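Local coordinates for protein gamma-glutamyltranspeptidase (Streptomyces lincolnensis, PDB 6J3A) that belongs to the gamma-glutamyltranspeptidase family of the Ntn-hydrolase clan and probably cleaves or transfers gamma-glutamyl groups, at residues E258-V270 / W276-L289. Sequence-based numbering, arbitrary orientation.
Sequences EAPATYDWNGWTV and WSQGPVLLQQLALL
Leu283 and Leu286 of helix 280-288 pack against the inward side of a beta hairpin, part of the helix-on-sheet layering of the Ntn-hydrolase fold; strand 261-265 and the helix run nearly parallel. Leu283 divides its methyls: CD1 lies 3.7 Å from Ala261 CB, whereas CD2 touches both Tyr263 CB and Val270 CB. One turn on, Leu286 sends its methyls to different strands, its CD1 meeting Val270 CG2 at 3.7 Å and its CD2 lying over one face of the Trp265 indole, whose opposite face carries Asn266 CB. With CG anti to the backbone N (chi1 -172°), the Tyr263 ring passes Leu286 CB obliquely and continues to Ala287, where its CZ comes within 3.5 Å of the methyl CB. Helix 506-519 also touches Trp265 and Val270. At the other end the contact turns polar. The extended Glu258 side chain sets its carboxylate almost perpendicular to the Trp276 ring (86°), and its OE2 forms a salt bridge with Arg478, which also makes a cation-pi contact with Trp276. Trp276 NE1 donates to the syn lone pair of Glu258 OE1 at 2.7 Å, with OE1 tilted 16° out of the indole plane.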
loop_
_atom_site.group_PDB
_atom_site.type_symbol
_atom_site.label_atom_id
_atom_site.label_comp_id
_atom_site.label_asym_id
_atom_site.label_seq_id
_atom_site.Cartn_x
_atom_site.Cartn_y
_atom_site.Cartn_z
ATOM N N GLU A 258 22.319 -10.482 22.162
ATOM C CA GLU A 258 21.992 -11.807 22.709
ATOM C C GLU A 258 21.687 -12.819 21.628
ATOM O O GLU A 258 21.332 -12.465 20.507
ATOM C CB GLU A 258 20.783 -11.725 23.624
ATOM C CG GLU A 258 21.111 -11.076 24.938
ATOM C CD GLU A 258 19.907 -10.833 25.799
ATOM O OE1 GLU A 258 18.834 -11.435 25.544
ATOM O OE2 GLU A 258 20.064 -10.039 26.752
ATOM N N ALA A 259 21.828 -14.089 21.980
ATOM C CA ALA A 259 21.319 -15.154 21.154
ATOM C C ALA A 259 19.809 -15.078 21.304
ATOM O O ALA A 259 19.320 -14.726 22.380
ATOM C CB ALA A 259 21.829 -16.504 21.637
ATOM N N PRO A 260 19.065 -15.406 20.236
ATOM C CA PRO A 260 17.614 -15.505 20.356
ATOM C C PRO A 260 17.192 -16.781 21.056
ATOM O O PRO A 260 17.941 -17.745 21.085
ATOM C CB PRO A 260 17.149 -15.560 18.900
ATOM C CG PRO A 260 18.289 -16.199 18.175
ATOM C CD PRO A 260 19.522 -15.688 18.861
ATOM N N ALA A 261 15.995 -16.766 21.627
ATOM C CA ALA A 261 15.301 -17.987 22.008
ATOM C C ALA A 261 14.700 -18.542 20.726
ATOM O O ALA A 261 14.179 -17.791 19.910
ATOM C CB ALA A 261 14.219 -17.686 23.032
ATOM N N THR A 262 14.815 -19.849 20.534
ATOM C CA THR A 262 14.415 -20.485 19.276
ATOM C C THR A 262 13.683 -21.783 19.528
ATOM O O THR A 262 13.881 -22.433 20.539
ATOM C CB THR A 262 15.616 -20.854 18.403
ATOM O OG1 THR A 262 16.380 -21.857 19.084
ATOM C CG2 THR A 262 16.498 -19.638 18.098
ATOM N N TYR A 263 12.854 -22.165 18.572
ATOM C CA TYR A 263 12.150 -23.428 18.633
ATOM C C TYR A 263 11.875 -23.944 17.219
ATOM O O TYR A 263 11.339 -23.230 16.374
ATOM C CB TYR A 263 10.855 -23.280 19.415
ATOM C CG TYR A 263 10.184 -24.596 19.674
ATOM C CD1 TYR A 263 10.765 -25.534 20.526
ATOM C CD2 TYR A 263 8.973 -24.923 19.056
ATOM C CE1 TYR A 263 10.163 -26.762 20.759
ATOM C CE2 TYR A 263 8.355 -26.143 19.291
ATOM C CZ TYR A 263 8.955 -27.060 20.140
ATOM O OH TYR A 263 8.352 -28.268 20.378
ATOM N N ASP A 264 12.265 -25.194 16.989
ATOM C CA ASP A 264 12.033 -25.890 15.734
ATOM C C ASP A 264 10.631 -26.518 15.694
ATOM O O ASP A 264 10.249 -27.279 16.586
ATOM C CB ASP A 264 13.115 -26.945 15.537
ATOM C CG ASP A 264 14.498 -26.330 15.266
ATOM O OD1 ASP A 264 14.648 -25.084 15.252
ATOM O OD2 ASP A 264 15.452 -27.105 15.059
ATOM N N TRP A 265 9.870 -26.170 14.660
ATOM C CA TRP A 265 8.527 -26.711 14.461
ATOM C C TRP A 265 8.225 -26.920 12.976
ATOM O O TRP A 265 8.227 -25.966 12.196
ATOM C CB TRP A 265 7.470 -25.790 15.085
ATOM C CG TRP A 265 6.055 -26.222 14.799
ATOM C CD1 TRP A 265 5.317 -27.162 15.478
ATOM C CD2 TRP A 265 5.212 -25.741 13.744
ATOM N NE1 TRP A 265 4.060 -27.284 14.912
ATOM C CE2 TRP A 265 3.977 -26.427 13.844
ATOM C CE3 TRP A 265 5.385 -24.800 12.716
ATOM C CZ2 TRP A 265 2.921 -26.193 12.958
ATOM C CZ3 TRP A 265 4.342 -24.573 11.839
ATOM C CH2 TRP A 265 3.122 -25.264 11.965
ATOM N N ASN A 266 7.966 -28.177 12.603
ATOM C CA ASN A 266 7.405 -28.535 11.287
ATOM C C ASN A 266 8.193 -27.946 10.097
ATOM O O ASN A 266 7.615 -27.381 9.164
ATOM C CB ASN A 266 5.935 -28.104 11.247
ATOM C CG ASN A 266 5.245 -28.488 9.958
ATOM O OD1 ASN A 266 5.208 -29.660 9.591
ATOM N ND2 ASN A 266 4.703 -27.496 9.257
ATOM N N GLY A 267 9.518 -28.056 10.158
ATOM C CA GLY A 267 10.400 -27.535 9.105
ATOM C C GLY A 267 10.892 -26.114 9.316
ATOM O O GLY A 267 11.871 -25.691 8.676
ATOM N N TRP A 268 10.204 -25.376 10.193
ATOM C CA TRP A 268 10.549 -23.997 10.536
ATOM C C TRP A 268 11.283 -23.896 11.868
ATOM O O TRP A 268 11.171 -24.771 12.731
ATOM C CB TRP A 268 9.305 -23.102 10.654
ATOM C CG TRP A 268 8.337 -23.123 9.521
ATOM C CD1 TRP A 268 7.412 -24.087 9.262
ATOM C CD2 TRP A 268 8.136 -22.099 8.536
ATOM N NE1 TRP A 268 6.669 -23.748 8.159
ATOM C CE2 TRP A 268 7.090 -22.531 7.695
ATOM C CE3 TRP A 268 8.752 -20.874 8.269
ATOM C CZ2 TRP A 268 6.650 -21.781 6.604
ATOM C CZ3 TRP A 268 8.309 -20.127 7.188
ATOM C CH2 TRP A 268 7.269 -20.584 6.369
ATOM N N THR A 269 12.015 -22.797 12.013
ATOM C CA THR A 269 12.542 -22.340 13.289
ATOM C C THR A 269 12.014 -20.935 13.499
ATOM O O THR A 269 12.190 -20.085 12.637
ATOM C CB THR A 269 14.077 -22.269 13.287
ATOM O OG1 THR A 269 14.612 -23.532 12.875
ATOM C CG2 THR A 269 14.621 -21.893 14.677
ATOM N N VAL A 270 11.380 -20.685 14.637
ATOM C CA VAL A 270 10.969 -19.332 15.001
ATOM C C VAL A 270 11.976 -18.761 15.990
ATOM O O VAL A 270 12.334 -19.430 16.947
ATOM C CB VAL A 270 9.578 -19.307 15.622
ATOM C CG1 VAL A 270 9.142 -17.864 15.833
ATOM C CG2 VAL A 270 8.587 -20.021 14.711
ATOM N N TRP A 276 13.247 -12.479 29.354
ATOM C CA TRP A 276 13.059 -11.083 29.817
ATOM C C TRP A 276 11.981 -10.331 28.993
ATOM O O TRP A 276 11.464 -9.299 29.432
ATOM C CB TRP A 276 14.386 -10.291 29.832
ATOM C CG TRP A 276 15.099 -10.277 28.521
ATOM C CD1 TRP A 276 16.082 -11.130 28.132
ATOM C CD2 TRP A 276 14.875 -9.389 27.415
ATOM N NE1 TRP A 276 16.489 -10.840 26.849
ATOM C CE2 TRP A 276 15.766 -9.775 26.384
ATOM C CE3 TRP A 276 14.013 -8.302 27.192
ATOM C CZ2 TRP A 276 15.825 -9.112 25.149
ATOM C CZ3 TRP A 276 14.069 -7.639 25.952
ATOM C CH2 TRP A 276 14.973 -8.048 24.954
ATOM N N SER A 277 11.685 -10.824 27.791
ATOM C CA SER A 277 10.476 -10.457 27.065
ATOM C C SER A 277 9.433 -11.563 27.232
ATOM O O SER A 277 9.735 -12.623 27.761
ATOM C CB SER A 277 10.804 -10.259 25.586
ATOM O OG SER A 277 10.940 -11.509 24.922
ATOM N N GLN A 278 8.215 -11.331 26.751
ATOM C CA GLN A 278 7.238 -12.426 26.592
ATOM C C GLN A 278 7.530 -13.316 25.371
ATOM O O GLN A 278 6.795 -14.283 25.123
ATOM C CB GLN A 278 5.799 -11.890 26.485
ATOM C CG GLN A 278 5.472 -11.107 25.206
ATOM C CD GLN A 278 3.981 -10.845 25.003
ATOM O OE1 GLN A 278 3.603 -9.822 24.445
ATOM N NE2 GLN A 278 3.131 -11.780 25.428
ATOM N N GLY A 279 8.570 -12.981 24.604
ATOM C CA GLY A 279 8.890 -13.646 23.335
ATOM C C GLY A 279 8.706 -15.149 23.315
ATOM O O GLY A 279 7.985 -15.688 22.458
ATOM N N PRO A 280 9.337 -15.837 24.274
ATOM C CA PRO A 280 9.234 -17.286 24.384
ATOM C C PRO A 280 7.837 -17.894 24.529
ATOM O O PRO A 280 7.692 -19.090 24.288
ATOM C CB PRO A 280 10.080 -17.579 25.610
ATOM C CG PRO A 280 11.149 -16.543 25.549
ATOM C CD PRO A 280 10.390 -15.313 25.163
ATOM N N VAL A 281 6.827 -17.100 24.884
ATOM C CA VAL A 281 5.469 -17.616 25.034
ATOM C C VAL A 281 4.862 -18.083 23.700
ATOM O O VAL A 281 3.992 -18.964 23.690
ATOM C CB VAL A 281 4.546 -16.605 25.762
ATOM C CG1 VAL A 281 3.918 -15.593 24.810
ATOM C CG2 VAL A 281 3.455 -17.342 26.523
ATOM N N LEU A 282 5.316 -17.484 22.593
ATOM C CA LEU A 282 4.985 -17.956 21.237
ATOM C C LEU A 282 5.575 -19.352 21.025
ATOM O O LEU A 282 4.883 -20.279 20.592
ATOM C CB LEU A 282 5.519 -16.986 20.163
ATOM C CG LEU A 282 4.937 -17.136 18.736
ATOM C CD1 LEU A 282 4.967 -15.819 17.959
ATOM C CD2 LEU A 282 5.619 -18.239 17.921
ATOM N N LEU A 283 6.860 -19.480 21.352
ATOM C CA LEU A 283 7.575 -20.744 21.246
ATOM C C LEU A 283 6.906 -21.839 22.113
ATOM O O LEU A 283 6.747 -22.971 21.664
ATOM C CB LEU A 283 9.064 -20.559 21.604
ATOM C CG LEU A 283 9.871 -19.438 20.916
ATOM C CD1 LEU A 283 11.326 -19.373 21.359
ATOM C CD2 LEU A 283 9.832 -19.624 19.419
ATOM N N GLN A 284 6.487 -21.490 23.328
ATOM C CA GLN A 284 5.771 -22.436 24.207
ATOM C C GLN A 284 4.446 -22.889 23.613
ATOM O O GLN A 284 4.050 -24.040 23.771
ATOM C CB GLN A 284 5.534 -21.839 25.598
ATOM C CG GLN A 284 6.764 -21.883 26.497
ATOM C CD GLN A 284 6.446 -21.849 27.973
ATOM O OE1 GLN A 284 6.953 -20.997 28.695
ATOM N NE2 GLN A 284 5.605 -22.781 28.435
ATOM N N GLN A 285 3.769 -21.981 22.924
ATOM C CA GLN A 285 2.533 -22.327 22.227
ATOM C C GLN A 285 2.746 -23.342 21.097
ATOM O O GLN A 285 1.900 -24.213 20.876
ATOM C CB GLN A 285 1.847 -21.069 21.707
ATOM C CG GLN A 285 1.174 -20.263 22.807
ATOM C CD GLN A 285 0.672 -18.922 22.309
ATOM O OE1 GLN A 285 -0.441 -18.819 21.809
ATOM N NE2 GLN A 285 1.494 -17.892 22.442
ATOM N N LEU A 286 3.885 -23.225 20.414
ATOM C CA LEU A 286 4.266 -24.131 19.328
ATOM C C LEU A 286 4.645 -25.501 19.857
ATOM O O LEU A 286 4.249 -26.526 19.288
ATOM C CB LEU A 286 5.464 -23.565 18.557
ATOM C CG LEU A 286 5.229 -22.359 17.661
ATOM C CD1 LEU A 286 6.558 -21.836 17.145
ATOM C CD2 LEU A 286 4.327 -22.727 16.501
ATOM N N ALA A 287 5.434 -25.504 20.933
ATOM C CA ALA A 287 5.786 -26.737 21.644
ATOM C C ALA A 287 4.583 -27.506 22.207
ATOM O O ALA A 287 4.628 -28.721 22.350
ATOM C CB ALA A 287 6.760 -26.428 22.757
ATOM N N LEU A 288 3.515 -26.790 22.515
ATOM C CA LEU A 288 2.281 -27.404 23.016
ATOM C C LEU A 288 1.516 -28.194 21.971
ATOM O O LEU A 288 0.764 -29.107 22.314
ATOM C CB LEU A 288 1.346 -26.332 23.613
ATOM C CG LEU A 288 1.096 -26.230 25.125
ATOM C CD1 LEU A 288 2.014 -27.074 25.982
ATOM C CD2 LEU A 288 1.173 -24.776 25.570
ATOM N N LEU A 289 1.703 -27.848 20.704
ATOM C CA LEU A 289 0.858 -28.378 19.651
ATOM C C LEU A 289 1.113 -29.863 19.415
ATOM O O LEU A 289 2.249 -30.310 19.513
ATOM C CB LEU A 289 1.095 -27.601 18.357
ATOM C CG LEU A 289 0.752 -26.105 18.407
ATOM C CD1 LEU A 289 1.330 -25.388 17.191
ATOM C CD2 LEU A 289 -0.749 -25.868 18.523
#